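Local coordinates for protein rhodopsin (PDB 2Z73) that absorbs light through its bound retinal and signals via G proteins to activate phospholipase C in squid vision, at residues K244-E256 / D346-E358. Sequence-based numbering, arbitrary orientation.
With BOG (octyl beta-D-glucopyranoside), chain C.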
loop_
_atom_site.group_PDB
_atom_site.type_symbol
_atom_site.label_atom_id
_atom_site.label_comp_id
_atom_site.label_asym_id
_atom_site.label_seq_id
_atom_site.Cartn_x
_atom_site.Cartn_y
_atom_site.Cartn_z
ATOM N N LYS A 244 -26.467 -6.656 30.645
ATOM C CA LYS A 244 -26.094 -7.490 29.509
ATOM C C LYS A 244 -25.748 -6.595 28.319
ATOM O O LYS A 244 -25.182 -7.047 27.323
ATOM C CB LYS A 244 -27.259 -8.426 29.149
ATOM C CG LYS A 244 -27.690 -9.382 30.273
ATOM C CD LYS A 244 -28.855 -10.281 29.832
ATOM C CE LYS A 244 -29.196 -11.364 30.864
ATOM N NZ LYS A 244 -29.750 -10.836 32.148
ATOM N N GLU A 245 -26.098 -5.317 28.445
ATOM C CA GLU A 245 -25.837 -4.307 27.423
ATOM C C GLU A 245 -24.339 -4.048 27.317
ATOM O O GLU A 245 -23.887 -3.227 26.517
ATOM C CB GLU A 245 -26.573 -3.014 27.783
ATOM C CG GLU A 245 -26.496 -2.671 29.267
ATOM C CD GLU A 245 -27.501 -1.612 29.692
ATOM O OE1 GLU A 245 -27.336 -0.436 29.298
ATOM O OE2 GLU A 245 -28.460 -1.961 30.420
ATOM N N LEU A 246 -23.577 -4.755 28.142
ATOM C CA LEU A 246 -22.127 -4.640 28.152
ATOM C C LEU A 246 -21.579 -5.409 26.959
ATOM O O LEU A 246 -20.533 -5.068 26.411
ATOM C CB LEU A 246 -21.573 -5.224 29.449
ATOM C CG LEU A 246 -20.061 -5.387 29.567
ATOM C CD1 LEU A 246 -19.383 -4.032 29.514
ATOM C CD2 LEU A 246 -19.747 -6.097 30.873
ATOM N N ARG A 247 -22.300 -6.454 26.566
ATOM C CA ARG A 247 -21.911 -7.283 25.433
ATOM C C ARG A 247 -21.762 -6.410 24.197
ATOM O O ARG A 247 -20.812 -6.555 23.427
ATOM C CB ARG A 247 -22.974 -8.347 25.180
ATOM C CG ARG A 247 -23.149 -9.351 26.309
ATOM C CD ARG A 247 -24.417 -10.152 26.091
ATOM N NE ARG A 247 -24.493 -10.660 24.723
ATOM C CZ ARG A 247 -25.617 -11.055 24.136
ATOM N NH1 ARG A 247 -25.592 -11.502 22.888
ATOM N NH2 ARG A 247 -26.767 -10.994 24.794
ATOM N N LYS A 248 -22.718 -5.505 24.007
ATOM C CA LYS A 248 -22.686 -4.588 22.875
ATOM C C LYS A 248 -21.287 -3.990 22.780
ATOM O O LYS A 248 -20.547 -4.246 21.828
ATOM C CB LYS A 248 -23.719 -3.476 23.074
ATOM C CG LYS A 248 -23.654 -2.336 22.056
ATOM C CD LYS A 248 -24.597 -1.201 22.456
ATOM C CE LYS A 248 -24.445 0.027 21.564
ATOM N NZ LYS A 248 -24.970 -0.179 20.189
ATOM N N ALA A 249 -20.927 -3.203 23.786
ATOM C CA ALA A 249 -19.625 -2.553 23.837
ATOM C C ALA A 249 -18.494 -3.515 23.510
ATOM O O ALA A 249 -17.569 -3.164 22.779
ATOM C CB ALA A 249 -19.404 -1.939 25.208
ATOM N N GLN A 250 -18.566 -4.729 24.044
ATOM C CA GLN A 250 -17.519 -5.712 23.802
ATOM C C GLN A 250 -17.427 -6.065 22.323
ATOM O O GLN A 250 -16.332 -6.117 21.759
ATOM C CB GLN A 250 -17.766 -6.980 24.622
ATOM C CG GLN A 250 -16.534 -7.862 24.785
ATOM C CD GLN A 250 -15.489 -7.256 25.714
ATOM O OE1 GLN A 250 -15.031 -6.127 25.506
ATOM N NE2 GLN A 250 -15.106 -8.005 26.744
ATOM N N ALA A 251 -18.571 -6.303 21.689
ATOM C CA ALA A 251 -18.592 -6.647 20.268
ATOM C C ALA A 251 -17.911 -5.547 19.455
ATOM O O ALA A 251 -17.119 -5.818 18.554
ATOM C CB ALA A 251 -20.027 -6.825 19.793
ATOM N N GLY A 252 -18.227 -4.303 19.789
ATOM C CA GLY A 252 -17.643 -3.187 19.083
ATOM C C GLY A 252 -16.133 -3.240 19.109
ATOM O O GLY A 252 -15.487 -3.060 18.078
ATOM N N ALA A 253 -15.568 -3.487 20.285
ATOM C CA ALA A 253 -14.121 -3.559 20.432
ATOM C C ALA A 253 -13.542 -4.693 19.587
ATOM O O ALA A 253 -12.472 -4.549 19.000
ATOM C CB ALA A 253 -13.761 -3.752 21.897
ATOM N N ASN A 254 -14.249 -5.820 19.529
ATOM C CA ASN A 254 -13.801 -6.959 18.734
ATOM C C ASN A 254 -13.766 -6.544 17.270
ATOM O O ASN A 254 -12.771 -6.745 16.570
ATOM C CB ASN A 254 -14.762 -8.141 18.882
ATOM C CG ASN A 254 -14.587 -8.887 20.188
ATOM O OD1 ASN A 254 -14.875 -8.368 21.258
ATOM N ND2 ASN A 254 -14.103 -10.125 20.100
ATOM N N ALA A 255 -14.877 -5.968 16.822
ATOM C CA ALA A 255 -15.025 -5.509 15.451
ATOM C C ALA A 255 -13.895 -4.554 15.075
ATOM O O ALA A 255 -13.259 -4.717 14.039
ATOM C CB ALA A 255 -16.372 -4.827 15.281
ATOM N N GLU A 256 -13.647 -3.563 15.921
ATOM C CA GLU A 256 -12.587 -2.600 15.662
ATOM C C GLU A 256 -11.221 -3.285 15.681
ATOM O O GLU A 256 -10.374 -3.042 14.816
ATOM C CB GLU A 256 -12.619 -1.490 16.715
ATOM C CG GLU A 256 -13.930 -0.723 16.757
ATOM C CD GLU A 256 -14.193 0.063 15.484
ATOM O OE1 GLU A 256 -15.329 0.550 15.319
ATOM O OE2 GLU A 256 -13.266 0.201 14.656
ATOM N N ASP A 346 -20.805 -9.618 15.174
ATOM C CA ASP A 346 -20.173 -8.620 16.032
ATOM C C ASP A 346 -20.492 -7.185 15.627
ATOM O O ASP A 346 -20.482 -6.285 16.468
ATOM C CB ASP A 346 -18.654 -8.817 16.070
ATOM C CG ASP A 346 -18.226 -9.923 17.030
ATOM O OD1 ASP A 346 -18.547 -11.102 16.770
ATOM O OD2 ASP A 346 -17.567 -9.609 18.044
ATOM N N ASP A 347 -20.768 -6.962 14.346
ATOM C CA ASP A 347 -21.110 -5.619 13.883
ATOM C C ASP A 347 -22.566 -5.315 14.213
ATOM O O ASP A 347 -22.935 -4.166 14.456
ATOM C CB ASP A 347 -20.889 -5.482 12.373
ATOM C CG ASP A 347 -19.423 -5.372 12.005
ATOM O OD1 ASP A 347 -18.733 -6.411 11.961
ATOM O OD2 ASP A 347 -18.965 -4.236 11.767
ATOM N N LYS A 348 -23.388 -6.359 14.225
ATOM C CA LYS A 348 -24.806 -6.225 14.529
ATOM C C LYS A 348 -25.002 -5.704 15.950
ATOM O O LYS A 348 -25.628 -4.663 16.163
ATOM C CB LYS A 348 -25.491 -7.583 14.376
ATOM C CG LYS A 348 -25.303 -8.212 13.002
ATOM C CD LYS A 348 -25.898 -9.610 12.931
ATOM C CE LYS A 348 -25.705 -10.223 11.549
ATOM N NZ LYS A 348 -26.174 -11.639 11.490
ATOM N N ASP A 349 -24.458 -6.434 16.918
ATOM C CA ASP A 349 -24.564 -6.066 18.327
ATOM C C ASP A 349 -23.915 -4.722 18.616
ATOM O O ASP A 349 -24.464 -3.902 19.353
ATOM C CB ASP A 349 -23.913 -7.138 19.204
ATOM C CG ASP A 349 -24.613 -8.480 19.103
ATOM O OD1 ASP A 349 -24.695 -9.035 17.988
ATOM O OD2 ASP A 349 -25.084 -8.981 20.147
ATOM N N ALA A 350 -22.741 -4.501 18.038
ATOM C CA ALA A 350 -22.013 -3.258 18.246
ATOM C C ALA A 350 -22.830 -2.032 17.859
ATOM O O ALA A 350 -22.630 -0.948 18.405
ATOM C CB ALA A 350 -20.711 -3.283 17.450
ATOM N N GLU A 351 -23.761 -2.203 16.927
ATOM C CA GLU A 351 -24.572 -1.084 16.473
ATOM C C GLU A 351 -26.018 -1.110 16.957
ATOM O O GLU A 351 -26.667 -0.065 17.030
ATOM C CB GLU A 351 -24.515 -1.003 14.945
ATOM C CG GLU A 351 -23.105 -0.734 14.428
ATOM C CD GLU A 351 -22.973 -0.905 12.930
ATOM O OE1 GLU A 351 -23.709 -0.224 12.190
ATOM O OE2 GLU A 351 -22.126 -1.717 12.495
ATOM N N THR A 352 -26.525 -2.294 17.288
ATOM C CA THR A 352 -27.893 -2.400 17.786
ATOM C C THR A 352 -27.977 -1.620 19.094
ATOM O O THR A 352 -27.440 -2.046 20.116
ATOM C CB THR A 352 -28.295 -3.868 18.045
ATOM O OG1 THR A 352 -27.260 -4.533 18.777
ATOM C CG2 THR A 352 -28.536 -4.592 16.729
ATOM N N GLU A 353 -28.647 -0.473 19.052
ATOM C CA GLU A 353 -28.776 0.383 20.226
ATOM C C GLU A 353 -29.759 -0.152 21.268
ATOM O O GLU A 353 -30.655 -0.936 20.953
ATOM C CB GLU A 353 -29.190 1.794 19.797
ATOM C CG GLU A 353 -28.979 2.848 20.868
ATOM C CD GLU A 353 -27.534 2.918 21.331
ATOM O OE1 GLU A 353 -26.656 3.225 20.495
ATOM O OE2 GLU A 353 -27.278 2.664 22.528
ATOM N N ILE A 354 -29.573 0.285 22.511
ATOM C CA ILE A 354 -30.417 -0.128 23.630
ATOM C C ILE A 354 -31.491 0.921 23.929
ATOM O O ILE A 354 -31.183 2.081 24.205
ATOM C CB ILE A 354 -29.572 -0.350 24.896
ATOM C CG1 ILE A 354 -28.722 0.895 25.170
ATOM C CG2 ILE A 354 -28.689 -1.575 24.722
ATOM C CD1 ILE A 354 -27.940 0.842 26.465
ATOM N N PRO A 355 -32.772 0.516 23.887
ATOM C CA PRO A 355 -33.930 1.383 24.138
ATOM C C PRO A 355 -34.186 1.779 25.591
ATOM O O PRO A 355 -35.086 1.237 26.234
ATOM C CB PRO A 355 -35.082 0.575 23.558
ATOM C CG PRO A 355 -34.678 -0.826 23.879
ATOM C CD PRO A 355 -33.212 -0.836 23.495
ATOM N N ALA A 356 -33.417 2.738 26.097
ATOM C CA ALA A 356 -33.577 3.202 27.476
ATOM C C ALA A 356 -33.281 2.076 28.460
ATOM O O ALA A 356 -34.159 1.649 29.215
ATOM C CB ALA A 356 -34.997 3.723 27.689
ATOM N N GLY A 357 -32.037 1.606 28.452
ATOM C CA GLY A 357 -31.651 0.519 29.334
ATOM C C GLY A 357 -32.361 -0.746 28.895
ATOM O O GLY A 357 -32.471 -1.704 29.653
ATOM N N GLU A 358 -32.843 -0.732 27.656
ATOM C CA GLU A 358 -33.567 -1.853 27.068
ATOM C C GLU A 358 -34.940 -1.985 27.716
ATOM O O GLU A 358 -35.926 -2.162 26.971
ATOM C CB GLU A 358 -32.785 -3.161 27.232
ATOM C CG GLU A 358 -32.914 -4.108 26.039
ATOM C CD GLU A 358 -34.350 -4.518 25.750
ATOM O OE1 GLU A 358 -34.893 -5.364 26.488
ATOM O OE2 GLU A 358 -34.938 -3.985 24.782
HETATM C C1 BOG C . -16.126 1.173 11.428
HETATM O O1 BOG C . -14.764 1.115 11.443
HETATM C C2 BOG C . -16.469 -0.256 11.762
HETATM O O2 BOG C . -15.960 -1.228 10.769
HETATM C C3 BOG C . -17.929 -0.197 11.769
HETATM O O3 BOG C . -18.257 -1.500 12.092
HETATM C C4 BOG C . -18.424 0.865 12.834
HETATM O O4 BOG C . -19.815 0.925 12.851
HETATM C C5 BOG C . -18.049 2.239 12.470
HETATM O O5 BOG C . -16.629 2.158 12.457
HETATM C C6 BOG C . -18.530 3.305 13.542
HETATM O O6 BOG C . -18.117 4.702 13.086
HETATM C "C1'" BOG C . -14.473 1.924 10.338
HETATM C "C2'" BOG C . -13.062 2.163 10.539
HETATM C "C3'" BOG C . -12.483 1.680 9.254
HETATM C "C4'" BOG C . -11.271 1.097 9.715
HETATM C "C5'" BOG C . -10.478 0.905 8.477
HETATM C "C6'" BOG C . -9.667 -0.214 8.841
HETATM C "C7'" BOG C . -8.931 -0.456 7.587
HETATM C "C8'" BOG C . -8.652 -1.852 7.692
#
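Ala251 and Gly252, in the cytoplasmic extension of transmembrane helix 6 (helix 246-286) of this seven-helix receptor, receive the last modelled helix, 345-351, on their small-residue surface. The axes of 246-256 and 346-351 approach to 7.3 Å and run in broadly opposing senses, oblique at 130°. Ala350 CB rests on the backbone at Gly252 CA, 3.5 Å away, while Ala251 CB touches both Asp346 O and Asp349 CB.

Polar contacts centre on Lys248. With CG anti to the backbone N (chi1 172°), its chain passes Asp349 O, then bends at the last torsion and brings NZ to the end of the short helix. There NZ donates to Ala350 O at 3.0 Å, from well above the carbonyl plane, and more weakly to Thr352 O; Glu353 OE1 adds a long salt bridge. With Lys248 cut back to an alanine, both carbonyls would probably lose this donor and Glu353 its cationic mate. Arg247 NH1 and Asp349 OD2 form another long salt bridge, through charge alone, the oxygen sitting well out of the guanidinium plane.

Glu256 forms salt bridges with Lys146 and, as in the ionic lock of rhodopsin-family receptors, with Arg133 of the Asp-Arg-Tyr motif on helix 104-138; the octyl glucoside headgroup lies near Glu256, Asp347 and Glu351. Toward the modelled end, Ile354 crosses Glu245 at about a right angle, its CG2 4.0 Å from Glu245 CB.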